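Local coordinates for uncharacterized protein (Bacteroides ovatus, PDB 3NQK) that is of unknown function but joins an N-terminal beta domain, probably of the immunoglobulin-like E-set type, to a C-terminal domain built on antiparallel strands, at residues T27-R32 / V39-P44; I112-Q117 / L152-F157; N158-S163 / V222-D227; T190-D195 / I206-D211; S255-D258 / L264-R267. One frame throughout, in Å; residues are numbered along the deposited sequence.

Interaction 1: residues T27-R32 / V39-P44; sequences TTIYVR and VTYQLP
The carbonyl oxygen of R32 has V39 lying against it, with V39 CB 3.6 Å from R32 O and both methyls close by; this is carbon packing against a polar atom and not a hydrogen bond. The contact is otherwise apolar, and the ring of Y41 is its centre. Y41 has CG anti to the backbone N (chi1 -176°), which carries the ring across to strand 27-32, where I29 covers one face. I29 CD1 sits 3.5 Å from the ring centroid and 12° off the normal, a CH-pi contact over the centre of the ring. The second branch of the same isoleucine, CG2, reaches the phenol end, 3.3 Å from Y41 OH, so the two branches of I29 span the ring from its middle to its hydroxyl. V31 works between two partners: its CG2 meets V39 CG1 at 4.1 Å, while its CG1 approaches Y41 CD1 obliquely at 4.2 Å. The guanidinium of R32 turns away to a salt bridge with D314. The two strands face each other and touch almost wholly through side chains, axes 7.5 Å apart and directions 151° apart, an arrangement consistent with a beta sandwich. Strand 27-32 runs parallel to 149-157 in one sheet; strand 38-48 belongs to the other, beside 107-115, from which F114 touches both V39 and Y41.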
# COMPACT_ATOMS: atom_id res chain seq x y z
N THR A 27 -3.62 7.10 -18.83
CA THR A 27 -3.47 6.87 -17.39
C THR A 27 -1.99 6.92 -17.03
O THR A 27 -1.18 6.19 -17.60
CB THR A 27 -4.02 5.49 -16.99
OG1 THR A 27 -5.44 5.45 -17.20
CG2 THR A 27 -3.73 5.21 -15.54
N THR A 28 -1.64 7.77 -16.08
CA THR A 28 -0.25 7.91 -15.69
C THR A 28 0.06 6.93 -14.61
O THR A 28 -0.59 6.94 -13.58
CB THR A 28 0.07 9.35 -15.14
OG1 THR A 28 -0.28 10.33 -16.11
CG2 THR A 28 1.55 9.48 -14.82
N ILE A 29 1.06 6.09 -14.81
CA ILE A 29 1.51 5.24 -13.74
C ILE A 29 2.96 5.55 -13.37
O ILE A 29 3.79 5.87 -14.23
CB ILE A 29 1.31 3.73 -14.05
CG1 ILE A 29 2.23 3.25 -15.14
CG2 ILE A 29 -0.11 3.47 -14.43
CD1 ILE A 29 2.11 1.76 -15.37
N TYR A 30 3.24 5.48 -12.07
CA TYR A 30 4.54 5.80 -11.52
C TYR A 30 5.25 4.56 -11.11
O TYR A 30 4.74 3.80 -10.30
CB TYR A 30 4.37 6.73 -10.32
CG TYR A 30 3.76 8.08 -10.69
CD1 TYR A 30 4.57 9.12 -11.15
CD2 TYR A 30 2.39 8.28 -10.66
CE1 TYR A 30 4.02 10.34 -11.52
CE2 TYR A 30 1.83 9.51 -11.03
CZ TYR A 30 2.66 10.53 -11.46
OH TYR A 30 2.13 11.75 -11.85
N VAL A 31 6.43 4.33 -11.67
CA VAL A 31 7.24 3.15 -11.31
C VAL A 31 8.61 3.57 -10.86
O VAL A 31 9.25 4.40 -11.50
CB VAL A 31 7.35 2.17 -12.47
CG1 VAL A 31 5.98 1.96 -13.08
CG2 VAL A 31 8.28 2.68 -13.49
N ARG A 32 9.07 3.03 -9.75
CA ARG A 32 10.36 3.42 -9.21
C ARG A 32 11.49 2.75 -9.95
O ARG A 32 11.45 1.54 -10.19
CB ARG A 32 10.45 3.10 -7.70
CG ARG A 32 11.87 3.24 -7.13
CD ARG A 32 11.90 3.18 -5.60
NE ARG A 32 12.01 4.52 -4.99
CZ ARG A 32 11.12 5.07 -4.16
NH1 ARG A 32 10.03 4.42 -3.81
NH2 ARG A 32 11.33 6.28 -3.68
N VAL A 39 11.70 -3.44 -12.66
CA VAL A 39 10.63 -3.20 -11.72
C VAL A 39 9.34 -3.77 -12.29
O VAL A 39 9.15 -3.82 -13.51
CB VAL A 39 10.47 -1.68 -11.44
CG1 VAL A 39 10.10 -0.94 -12.72
CG2 VAL A 39 9.42 -1.42 -10.32
N THR A 40 8.46 -4.24 -11.41
CA THR A 40 7.21 -4.83 -11.85
C THR A 40 6.05 -3.92 -11.51
O THR A 40 6.00 -3.35 -10.42
CB THR A 40 6.96 -6.19 -11.19
OG1 THR A 40 8.03 -7.08 -11.52
CG2 THR A 40 5.68 -6.77 -11.67
N TYR A 41 5.12 -3.78 -12.44
CA TYR A 41 3.90 -3.06 -12.19
C TYR A 41 2.72 -3.99 -12.33
O TYR A 41 2.60 -4.71 -13.32
CB TYR A 41 3.75 -1.90 -13.16
CG TYR A 41 2.54 -1.06 -12.88
CD1 TYR A 41 2.55 -0.11 -11.86
CD2 TYR A 41 1.36 -1.23 -13.60
CE1 TYR A 41 1.43 0.65 -11.57
CE2 TYR A 41 0.25 -0.46 -13.34
CZ TYR A 41 0.28 0.48 -12.31
OH TYR A 41 -0.82 1.24 -12.04
N GLN A 42 1.83 -3.95 -11.37
CA GLN A 42 0.68 -4.81 -11.36
C GLN A 42 -0.58 -4.04 -11.71
O GLN A 42 -0.99 -3.13 -10.97
CB GLN A 42 0.55 -5.48 -10.01
CG GLN A 42 1.77 -6.32 -9.65
CD GLN A 42 1.57 -7.15 -8.43
OE1 GLN A 42 1.52 -6.63 -7.32
NE2 GLN A 42 1.49 -8.46 -8.61
N LEU A 43 -1.20 -4.42 -12.83
CA LEU A 43 -2.40 -3.78 -13.32
C LEU A 43 -3.59 -4.71 -13.17
O LEU A 43 -3.64 -5.78 -13.77
CB LEU A 43 -2.23 -3.42 -14.79
CG LEU A 43 -3.41 -2.77 -15.47
CD1 LEU A 43 -3.80 -1.50 -14.75
CD2 LEU A 43 -3.06 -2.48 -16.93
N PRO A 44 -4.55 -4.32 -12.34
CA PRO A 44 -5.69 -5.16 -12.11
C PRO A 44 -6.60 -5.30 -13.31
O PRO A 44 -6.88 -4.32 -14.01
CB PRO A 44 -6.43 -4.43 -10.99
CG PRO A 44 -5.41 -3.67 -10.30
CD PRO A 44 -4.39 -3.30 -11.29

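Interaction 2: residues I112-Q117 / L152-F157; sequences IDFNLQ and LKVVPF
V154 overlaps the far end of the F114 ring, the two side chains coming from opposite directions, and the two valine methyls divide the work. V154 CG2 comes to 3.8 Å from F114 CZ, while V154 CG1 lies over one face, 4.1 Å above the plane and offset toward the rim. The opposite face is covered from within the same strand by I112 CG2, 3.5 Å above the plane, so the phenyl group is held between an isoleucine of its own strand and a valine of the facing one. F114 CG stands beside the backbone N, and this rotation (chi1 -71°) turns the ring toward V154. On one flank of this pair I112 and L152 reach toward each other tip to tip, CD1 to CD1 at 3.8 Å. On the other, L116 CD1 rests on P156 CB at 4.0 Å. The backbones converge in that direction: CA atoms are 11.1 Å apart at I112 and L152 but only 7.9 Å apart at L116 and P156. All six residues are buried, an example of a hydrophobic core filled by every second residue of strand 152-157 and of the run 112-116, whose last member lies just past its strand. Strand 107-115 pairs with 38-48 in one sheet; strand 149-157 runs between 27-32 and 125-133 in the other, with L127 and L129 of the latter packing against I112, and V31 of 27-32 against L116.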
# COMPACT_ATOMS: atom_id res chain seq x y z
N ILE A 112 3.10 -6.66 -15.25
CA ILE A 112 3.92 -6.07 -16.29
C ILE A 112 5.30 -5.86 -15.74
O ILE A 112 5.48 -5.09 -14.81
CB ILE A 112 3.38 -4.69 -16.73
CG1 ILE A 112 1.92 -4.79 -17.15
CG2 ILE A 112 4.20 -4.14 -17.85
CD1 ILE A 112 1.36 -3.45 -17.67
N ASP A 113 6.28 -6.52 -16.35
CA ASP A 113 7.68 -6.43 -15.92
C ASP A 113 8.50 -5.48 -16.82
O ASP A 113 8.74 -5.77 -17.99
CB ASP A 113 8.32 -7.85 -15.91
CG ASP A 113 7.75 -8.74 -14.83
OD1 ASP A 113 7.44 -8.23 -13.73
OD2 ASP A 113 7.60 -9.96 -15.07
N PHE A 114 8.96 -4.39 -16.24
CA PHE A 114 9.70 -3.39 -16.99
C PHE A 114 11.20 -3.53 -16.79
O PHE A 114 11.67 -3.87 -15.69
CB PHE A 114 9.29 -1.98 -16.55
CG PHE A 114 7.91 -1.58 -17.00
CD1 PHE A 114 7.65 -1.28 -18.32
CD2 PHE A 114 6.89 -1.41 -16.08
CE1 PHE A 114 6.39 -0.88 -18.74
CE2 PHE A 114 5.61 -1.01 -16.49
CZ PHE A 114 5.37 -0.76 -17.81
N ASN A 115 11.94 -3.28 -17.87
CA ASN A 115 13.39 -3.13 -17.80
C ASN A 115 13.73 -1.71 -18.25
O ASN A 115 13.83 -1.42 -19.46
CB ASN A 115 14.09 -4.14 -18.70
CG ASN A 115 15.61 -3.97 -18.69
OD1 ASN A 115 16.24 -3.97 -17.63
ND2 ASN A 115 16.19 -3.81 -19.88
N LEU A 116 13.90 -0.82 -17.29
CA LEU A 116 14.02 0.60 -17.57
C LEU A 116 15.45 1.06 -17.87
O LEU A 116 15.67 2.21 -18.20
CB LEU A 116 13.45 1.41 -16.40
CG LEU A 116 11.97 1.16 -16.09
CD1 LEU A 116 11.54 1.89 -14.81
CD2 LEU A 116 11.12 1.58 -17.24
N GLN A 117 16.41 0.16 -17.77
CA GLN A 117 17.81 0.54 -17.96
C GLN A 117 18.02 1.28 -19.27
O GLN A 117 17.61 0.81 -20.33
CB GLN A 117 18.71 -0.69 -17.91
CG GLN A 117 20.21 -0.34 -17.80
CD GLN A 117 21.06 -1.55 -17.59
OE1 GLN A 117 20.63 -2.54 -16.97
NE2 GLN A 117 22.28 -1.51 -18.10
N LEU A 152 -1.24 3.35 -20.80
CA LEU A 152 -0.36 3.57 -19.69
C LEU A 152 0.81 4.52 -20.05
O LEU A 152 1.68 4.17 -20.84
CB LEU A 152 0.19 2.24 -19.21
CG LEU A 152 -0.86 1.16 -18.88
CD1 LEU A 152 -0.19 -0.03 -18.24
CD2 LEU A 152 -1.93 1.70 -17.97
N LYS A 153 0.81 5.72 -19.45
CA LYS A 153 1.95 6.64 -19.54
C LYS A 153 2.89 6.29 -18.40
O LYS A 153 2.65 6.64 -17.24
CB LYS A 153 1.47 8.09 -19.43
CG LYS A 153 2.56 9.18 -19.69
CD LYS A 153 2.05 10.55 -19.24
CE LYS A 153 3.07 11.61 -19.34
NZ LYS A 153 2.57 12.85 -18.73
N VAL A 154 3.95 5.57 -18.73
CA VAL A 154 4.87 5.05 -17.73
C VAL A 154 5.87 6.11 -17.36
O VAL A 154 6.60 6.59 -18.20
CB VAL A 154 5.60 3.81 -18.27
CG1 VAL A 154 6.39 3.13 -17.16
CG2 VAL A 154 4.61 2.82 -18.89
N VAL A 155 5.84 6.53 -16.09
CA VAL A 155 6.75 7.56 -15.60
C VAL A 155 7.66 6.99 -14.52
O VAL A 155 7.26 6.83 -13.37
CB VAL A 155 5.98 8.75 -15.01
CG1 VAL A 155 6.95 9.81 -14.53
CG2 VAL A 155 4.99 9.34 -16.05
N PRO A 156 8.89 6.62 -14.90
CA PRO A 156 9.84 6.18 -13.92
C PRO A 156 10.15 7.30 -12.93
O PRO A 156 9.99 8.47 -13.27
CB PRO A 156 11.07 5.88 -14.75
CG PRO A 156 10.59 5.87 -16.19
CD PRO A 156 9.47 6.74 -16.24
N PHE A 157 10.54 6.95 -11.72
CA PHE A 157 10.90 7.95 -10.76
C PHE A 157 11.93 7.44 -9.76
O PHE A 157 11.99 6.26 -9.47
CB PHE A 157 9.66 8.45 -10.02
CG PHE A 157 9.10 7.46 -9.01
CD1 PHE A 157 8.13 6.54 -9.37
CD2 PHE A 157 9.52 7.49 -7.69
CE1 PHE A 157 7.60 5.66 -8.43
CE2 PHE A 157 9.00 6.60 -6.76
CZ PHE A 157 8.03 5.69 -7.13

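Interaction 3: residues N158-S163 / V222-D227; sequences NNYSGS and VHFKED
The rings of Y160 and F224 lie face to face, centroids 4.0 Å apart and planes 11° from parallel. The phenol ring of Y160 is covered on both sides: F224 CG stands 3.7 Å above the centre of one face, and CB of N159, its neighbour in sequence, is centred over the other. F224 receives Y160 CD1 over the middle of its own face. The two side chains slide past each other in opposite directions, which brings F224 CB over the Y160 ring as a CH-pi contact, and Y160 CB to 3.5 Å from F224 CE1. Y160 has CG beside its backbone N (chi1 -50°), turning the ring out of its loop toward strand 219-224. A leucine in place of F224 has no ring to stack, and the Y160 phenol would probably lose its flat cover on that face and be freer to turn.

The loop that presents Y160 is a type I beta turn, N158 to S161, at the passage from strand 149-157 to strand 162-165. N158 OD1 closes an Asx turn by accepting from Y160 N at 2.8 Å, with the donor 44° out of the carbonyl plane, and N158 N donates to S161 OG at 3.0 Å. These bonds brace the turn that carries the tyrosine. G162 follows with a positive phi, at backbone angles that call for glycine. Around F224, Y251 adds an edge-to-face ring contact, I199 and L230 pack from adjoining strands, and N197 touches Y160.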
# COMPACT_ATOMS: atom_id res chain seq x y z
N ASN A 158 12.77 8.34 -9.28
CA ASN A 158 13.68 8.03 -8.19
C ASN A 158 13.44 9.05 -7.09
O ASN A 158 12.47 9.81 -7.15
CB ASN A 158 15.15 8.04 -8.67
CG ASN A 158 15.53 9.34 -9.39
OD1 ASN A 158 14.93 10.42 -9.15
ND2 ASN A 158 16.56 9.26 -10.25
N ASN A 159 14.29 9.08 -6.10
CA ASN A 159 14.12 10.02 -5.01
C ASN A 159 14.37 11.49 -5.41
O ASN A 159 14.20 12.39 -4.59
CB ASN A 159 15.04 9.66 -3.85
CG ASN A 159 14.62 8.39 -3.16
OD1 ASN A 159 13.46 8.04 -3.15
ND2 ASN A 159 15.58 7.69 -2.58
N TYR A 160 14.78 11.73 -6.66
CA TYR A 160 15.22 13.05 -7.04
C TYR A 160 14.52 13.59 -8.28
O TYR A 160 14.90 14.62 -8.80
CB TYR A 160 16.73 13.02 -7.29
CG TYR A 160 17.53 12.37 -6.17
CD1 TYR A 160 17.74 13.03 -4.98
CD2 TYR A 160 18.08 11.10 -6.32
CE1 TYR A 160 18.48 12.43 -3.94
CE2 TYR A 160 18.81 10.49 -5.28
CZ TYR A 160 19.01 11.18 -4.10
OH TYR A 160 19.73 10.62 -3.09
N SER A 161 13.45 12.92 -8.72
CA SER A 161 12.81 13.25 -10.01
C SER A 161 11.45 13.83 -9.83
O SER A 161 10.80 13.62 -8.82
CB SER A 161 12.70 11.98 -10.89
OG SER A 161 11.83 11.01 -10.30
N GLY A 162 10.97 14.52 -10.87
CA GLY A 162 9.65 15.12 -10.85
C GLY A 162 9.71 16.57 -11.21
O GLY A 162 10.61 17.01 -11.93
N SER A 163 8.76 17.34 -10.70
CA SER A 163 8.62 18.74 -11.06
C SER A 163 9.21 19.64 -9.99
O SER A 163 8.67 19.76 -8.89
CB SER A 163 7.14 19.08 -11.29
OG SER A 163 6.98 20.38 -11.84
N VAL A 222 22.48 15.06 -14.12
CA VAL A 222 22.76 15.45 -12.75
C VAL A 222 22.82 14.24 -11.84
O VAL A 222 21.84 13.52 -11.70
CB VAL A 222 21.68 16.40 -12.25
CG1 VAL A 222 21.94 16.79 -10.81
CG2 VAL A 222 21.61 17.61 -13.13
N HIS A 223 23.95 14.02 -11.21
CA HIS A 223 24.12 12.85 -10.36
C HIS A 223 24.27 13.26 -8.92
O HIS A 223 25.08 14.15 -8.59
CB HIS A 223 25.34 12.05 -10.83
CG HIS A 223 25.69 10.90 -9.93
ND1 HIS A 223 24.88 9.80 -9.78
CD2 HIS A 223 26.79 10.66 -9.19
CE1 HIS A 223 25.45 8.95 -8.96
NE2 HIS A 223 26.61 9.45 -8.58
N PHE A 224 23.48 12.64 -8.05
CA PHE A 224 23.51 12.98 -6.63
C PHE A 224 24.51 12.11 -5.90
O PHE A 224 24.36 10.91 -5.85
CB PHE A 224 22.13 12.80 -6.03
CG PHE A 224 21.15 13.81 -6.47
CD1 PHE A 224 20.57 13.72 -7.71
CD2 PHE A 224 20.80 14.86 -5.66
CE1 PHE A 224 19.66 14.66 -8.13
CE2 PHE A 224 19.86 15.80 -6.08
CZ PHE A 224 19.30 15.71 -7.29
N LYS A 225 25.52 12.73 -5.30
CA LYS A 225 26.56 11.98 -4.62
C LYS A 225 26.30 11.85 -3.11
O LYS A 225 25.51 12.61 -2.54
CB LYS A 225 27.95 12.59 -4.88
CG LYS A 225 28.44 12.41 -6.33
CD LYS A 225 29.96 12.67 -6.47
CE LYS A 225 30.29 14.14 -6.27
NZ LYS A 225 31.72 14.42 -6.48
N GLU A 226 26.98 10.89 -2.49
CA GLU A 226 26.78 10.57 -1.07
C GLU A 226 27.11 11.77 -0.15
O GLU A 226 26.48 11.94 0.90
CB GLU A 226 27.65 9.34 -0.69
CG GLU A 226 26.96 8.32 0.26
CD GLU A 226 25.86 7.47 -0.45
OE1 GLU A 226 25.44 7.84 -1.57
OE2 GLU A 226 25.43 6.45 0.13
N ASP A 227 28.04 12.61 -0.60
CA ASP A 227 28.56 13.72 0.22
C ASP A 227 27.79 15.06 0.06
O ASP A 227 28.22 16.09 0.59
CB ASP A 227 30.05 13.94 -0.10
CG ASP A 227 30.27 14.53 -1.50
OD1 ASP A 227 29.26 14.71 -2.25
OD2 ASP A 227 31.44 14.82 -1.85

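Interaction 4: residues T190-D195 / I206-D211; sequences TGYVVD and INEDMD
The carboxylate of E208 clasps T190 with both oxygens. OE2 accepts from the backbone N of T190 at 2.9 Å in a nearly straight bond (178°), using its syn lone pair; OE1 accepts from T190 OG1 at 3.1 Å, also on the syn side but with the hydroxyl out of the carboxylate plane. This two-pronged carboxylate contact, on the amide and hydroxyl of a single threonine, ties the loop between strand 198-202 and helix 212-215 to strand 188-193 of the large antiparallel sheet. In E208 a chi1 of -56° and an extended chain beyond CG carry the carboxylate across to T190.

A water bridges the same two residues: it donates to T190 O at 2.6 Å and to E208 OE2 at 2.7 Å, giving OE2 a second donor. R189 NE adds a long, weak ion pair to the same oxygen, a positive charge that would be expected to favour the ionised acid. The backbone takes part through another water, which donates to E208 O at 2.7 Å and is hydrogen-bonded to Y192 OH.

E208 itself is set by a type I turn from N207 to M210, reinforced by an Asx turn in which N207 OD1 accepts from D209 N at 2.8 Å. Beyond the polar layer, Y192 OH lies 3.9 Å from E208 CB, and the ring of Y192 stacks with that of F200 on the adjacent strand. One face of the Y192 ring also carries T190 CG2, 3.6 Å above the plane and displaced toward the rim.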
# COMPACT_ATOMS: atom_id res chain seq x y z
N THR A 190 11.17 20.32 -15.16
CA THR A 190 11.02 18.90 -14.94
C THR A 190 12.36 18.20 -14.93
O THR A 190 13.17 18.38 -15.84
CB THR A 190 10.14 18.27 -16.01
OG1 THR A 190 8.90 18.99 -16.10
CG2 THR A 190 9.87 16.79 -15.67
N GLY A 191 12.60 17.43 -13.87
CA GLY A 191 13.78 16.59 -13.77
C GLY A 191 13.39 15.16 -14.10
O GLY A 191 12.54 14.57 -13.41
N TYR A 192 13.99 14.61 -15.15
CA TYR A 192 13.63 13.28 -15.66
C TYR A 192 14.61 12.23 -15.19
O TYR A 192 15.78 12.50 -15.06
CB TYR A 192 13.61 13.30 -17.19
CG TYR A 192 12.71 14.37 -17.81
CD1 TYR A 192 13.17 15.68 -17.99
CD2 TYR A 192 11.43 14.06 -18.25
CE1 TYR A 192 12.36 16.67 -18.59
CE2 TYR A 192 10.60 15.05 -18.86
CZ TYR A 192 11.09 16.35 -19.02
OH TYR A 192 10.31 17.31 -19.62
N VAL A 193 14.14 11.01 -15.00
CA VAL A 193 14.98 9.93 -14.52
C VAL A 193 16.01 9.51 -15.56
O VAL A 193 15.70 9.40 -16.74
CB VAL A 193 14.17 8.67 -14.20
CG1 VAL A 193 15.08 7.44 -14.20
CG2 VAL A 193 13.41 8.82 -12.86
N VAL A 194 17.23 9.26 -15.10
CA VAL A 194 18.24 8.62 -15.90
C VAL A 194 18.53 7.27 -15.30
O VAL A 194 18.47 6.26 -15.98
CB VAL A 194 19.53 9.48 -16.00
CG1 VAL A 194 20.74 8.61 -16.26
CG2 VAL A 194 19.38 10.52 -17.11
N ASP A 195 18.83 7.25 -14.00
CA ASP A 195 18.98 5.98 -13.27
C ASP A 195 18.57 6.18 -11.78
O ASP A 195 17.89 7.17 -11.46
CB ASP A 195 20.39 5.40 -13.41
CG ASP A 195 21.45 6.29 -12.80
OD1 ASP A 195 21.10 7.16 -11.98
OD2 ASP A 195 22.65 6.08 -13.10
N ILE A 206 14.94 26.51 -21.83
CA ILE A 206 14.64 25.79 -23.06
C ILE A 206 13.27 25.11 -22.95
O ILE A 206 12.96 24.45 -21.94
CB ILE A 206 15.72 24.73 -23.35
CG1 ILE A 206 17.01 25.40 -23.83
CG2 ILE A 206 15.23 23.72 -24.38
CD1 ILE A 206 16.88 26.14 -25.11
N ASN A 207 12.45 25.27 -23.99
CA ASN A 207 11.12 24.70 -24.02
C ASN A 207 11.17 23.17 -23.99
O ASN A 207 11.72 22.54 -24.89
CB ASN A 207 10.36 25.17 -25.26
CG ASN A 207 8.85 24.94 -25.15
OD1 ASN A 207 8.38 23.87 -24.73
ND2 ASN A 207 8.10 25.93 -25.55
N GLU A 208 10.54 22.59 -22.96
CA GLU A 208 10.54 21.14 -22.76
C GLU A 208 9.68 20.40 -23.78
O GLU A 208 9.67 19.17 -23.81
CB GLU A 208 10.07 20.80 -21.31
CG GLU A 208 10.92 21.52 -20.20
CD GLU A 208 10.50 21.18 -18.76
OE1 GLU A 208 9.32 20.87 -18.53
OE2 GLU A 208 11.36 21.26 -17.85
N ASP A 209 8.95 21.15 -24.61
CA ASP A 209 8.07 20.56 -25.65
C ASP A 209 8.54 20.96 -27.05
O ASP A 209 7.79 20.90 -28.00
CB ASP A 209 6.62 21.03 -25.45
CG ASP A 209 5.98 20.47 -24.18
OD1 ASP A 209 6.13 19.26 -23.90
OD2 ASP A 209 5.27 21.23 -23.48
N MSE A 210 9.78 21.38 -27.14
CA MSE A 210 10.36 21.80 -28.40
C MSE A 210 10.69 20.60 -29.28
O MSE A 210 10.75 19.50 -28.80
CB MSE A 210 11.63 22.62 -28.09
CG MSE A 210 12.79 22.45 -29.03
SE MSE A 210 14.38 23.33 -28.34
CE MSE A 210 13.67 25.13 -28.27
N ASP A 211 10.86 20.84 -30.57
CA ASP A 211 11.33 19.80 -31.51
C ASP A 211 12.31 18.85 -30.80
O ASP A 211 13.29 19.30 -30.22
CB ASP A 211 12.00 20.48 -32.71
CG ASP A 211 12.35 19.51 -33.84
OD1 ASP A 211 12.93 18.44 -33.56
OD2 ASP A 211 12.12 19.88 -35.02
O HOH W 1 13.90 20.35 -17.43
O HOH W 2 9.34 16.94 -22.29

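Interaction 5: residues S255-D258 / L264-R267; sequences SVMD and LERR
This is the closing end of the beta hairpin formed by strands 244-257 and 264-279, antiparallel and in regular register. Here V256 and R266 form a hydrogen-bonded pair: V256 N donates to R266 O at 3.1 Å, and R266 N returns a bond to V256 O at 2.7 Å. S255 with R267 and M257 with E265 form the flanking non-hydrogen-bonded pairs. Past the last of these, D258 N donates to L264 O at 2.8 Å.

On the side of V256 and R266, D258 of the loop lies alongside R266 and makes a salt bridge with it. R266 NE donates to D258 OD1 at 3.2 Å, and NH2 adds a weak bond to the same oxygen. OD1 sits near the guanidinium plane, yet is approached from 60° above its own carboxylate plane. L264 CD2 lies 3.4 Å above one face of the R266 guanidinium, toward its rim, while D258 OD2 turns to R261 N in the connecting loop. With a leucine in place of R266, D258 OD1 would probably be left without its cationic mate.

On the other face, packed partly against C106 of the second subunit, selenomethionine M257 rests SE 3.8 Å from E265 CB. The R267 chain bends at chi3 (-63°), and E265 OE2 lies over one face of its guanidinium, 3.2 Å from R267 NH2, an attraction of charges with no N-H aimed at the oxygen.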
# COMPACT_ATOMS: atom_id res chain seq x y z
N SER A 255 13.15 17.01 5.57
CA SER A 255 11.79 16.50 5.73
C SER A 255 11.14 17.02 7.00
O SER A 255 11.74 16.99 8.05
CB SER A 255 11.81 14.98 5.78
OG SER A 255 12.45 14.44 4.64
N VAL A 256 9.90 17.47 6.88
CA VAL A 256 9.11 17.86 8.05
C VAL A 256 7.70 17.34 7.93
O VAL A 256 7.28 16.91 6.84
CB VAL A 256 9.07 19.40 8.24
CG1 VAL A 256 10.45 19.93 8.47
CG2 VAL A 256 8.45 20.06 7.03
N MSE A 257 6.98 17.32 9.04
CA MSE A 257 5.57 16.94 9.01
C MSE A 257 4.73 18.18 8.78
O MSE A 257 5.09 19.26 9.21
CB MSE A 257 5.16 16.29 10.32
CG MSE A 257 6.02 15.12 10.71
SE MSE A 257 6.11 13.71 9.39
CE MSE A 257 4.30 13.00 9.59
N ASP A 258 3.63 18.03 8.04
CA ASP A 258 2.68 19.12 7.83
C ASP A 258 1.94 19.43 9.14
O ASP A 258 1.72 18.54 9.96
CB ASP A 258 1.67 18.74 6.74
CG ASP A 258 0.80 19.90 6.32
OD1 ASP A 258 1.36 20.95 5.93
OD2 ASP A 258 -0.44 19.76 6.34
N LEU A 264 1.22 13.69 7.30
CA LEU A 264 1.85 13.99 6.05
C LEU A 264 3.29 14.47 6.20
O LEU A 264 3.55 15.49 6.83
CB LEU A 264 1.04 15.04 5.30
CG LEU A 264 1.46 15.26 3.85
CD1 LEU A 264 1.33 13.96 3.06
CD2 LEU A 264 0.64 16.36 3.22
N GLU A 265 4.21 13.74 5.60
CA GLU A 265 5.60 14.13 5.59
C GLU A 265 5.88 14.87 4.28
O GLU A 265 5.54 14.39 3.21
CB GLU A 265 6.51 12.89 5.70
CG GLU A 265 8.00 13.16 5.41
CD GLU A 265 8.86 11.90 5.41
OE1 GLU A 265 8.31 10.78 5.30
OE2 GLU A 265 10.10 12.04 5.49
N ARG A 266 6.49 16.04 4.39
CA ARG A 266 6.88 16.80 3.22
C ARG A 266 8.38 16.73 3.05
O ARG A 266 9.12 17.18 3.90
CB ARG A 266 6.43 18.25 3.36
CG ARG A 266 4.88 18.42 3.41
CD ARG A 266 4.46 19.87 3.07
NE ARG A 266 3.03 20.11 3.31
CZ ARG A 266 2.04 19.72 2.49
NH1 ARG A 266 2.29 19.04 1.36
NH2 ARG A 266 0.78 19.99 2.81
N ARG A 267 8.83 16.10 1.96
CA ARG A 267 10.26 15.90 1.72
C ARG A 267 10.75 16.82 0.62
O ARG A 267 10.21 16.83 -0.49
CB ARG A 267 10.55 14.45 1.34
CG ARG A 267 12.02 14.04 1.52
CD ARG A 267 12.33 12.66 0.90
NE ARG A 267 11.58 11.57 1.56
CZ ARG A 267 11.93 11.01 2.71
NH1 ARG A 267 13.00 11.43 3.38
NH2 ARG A 267 11.20 10.03 3.22

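Interactions 1 and 2 lie between the same two sheets, their centres about 7 Å apart; T40 OG1 and D113 OD1, at 2.6 Å, probably form a hydrogen bond between them. Interaction 3 follows directly from strand 149-157, and a probable hydrogen bond from R32 NH2 to N159 OD1 (2.8 Å) ties it back to interaction 1. Interaction 4 lies between the two segments of interaction 3 in sequence and joins it in the sheet, through a probable hydrogen bond between G162 O and G191 N at 2.8 Å; V193 CG2 also packs on F157 CA of interaction 2. Interaction 5 touches none of the others; its nearest atoms are about 6 Å from interaction 3, whose C-terminal sheet it shares. No active site is known.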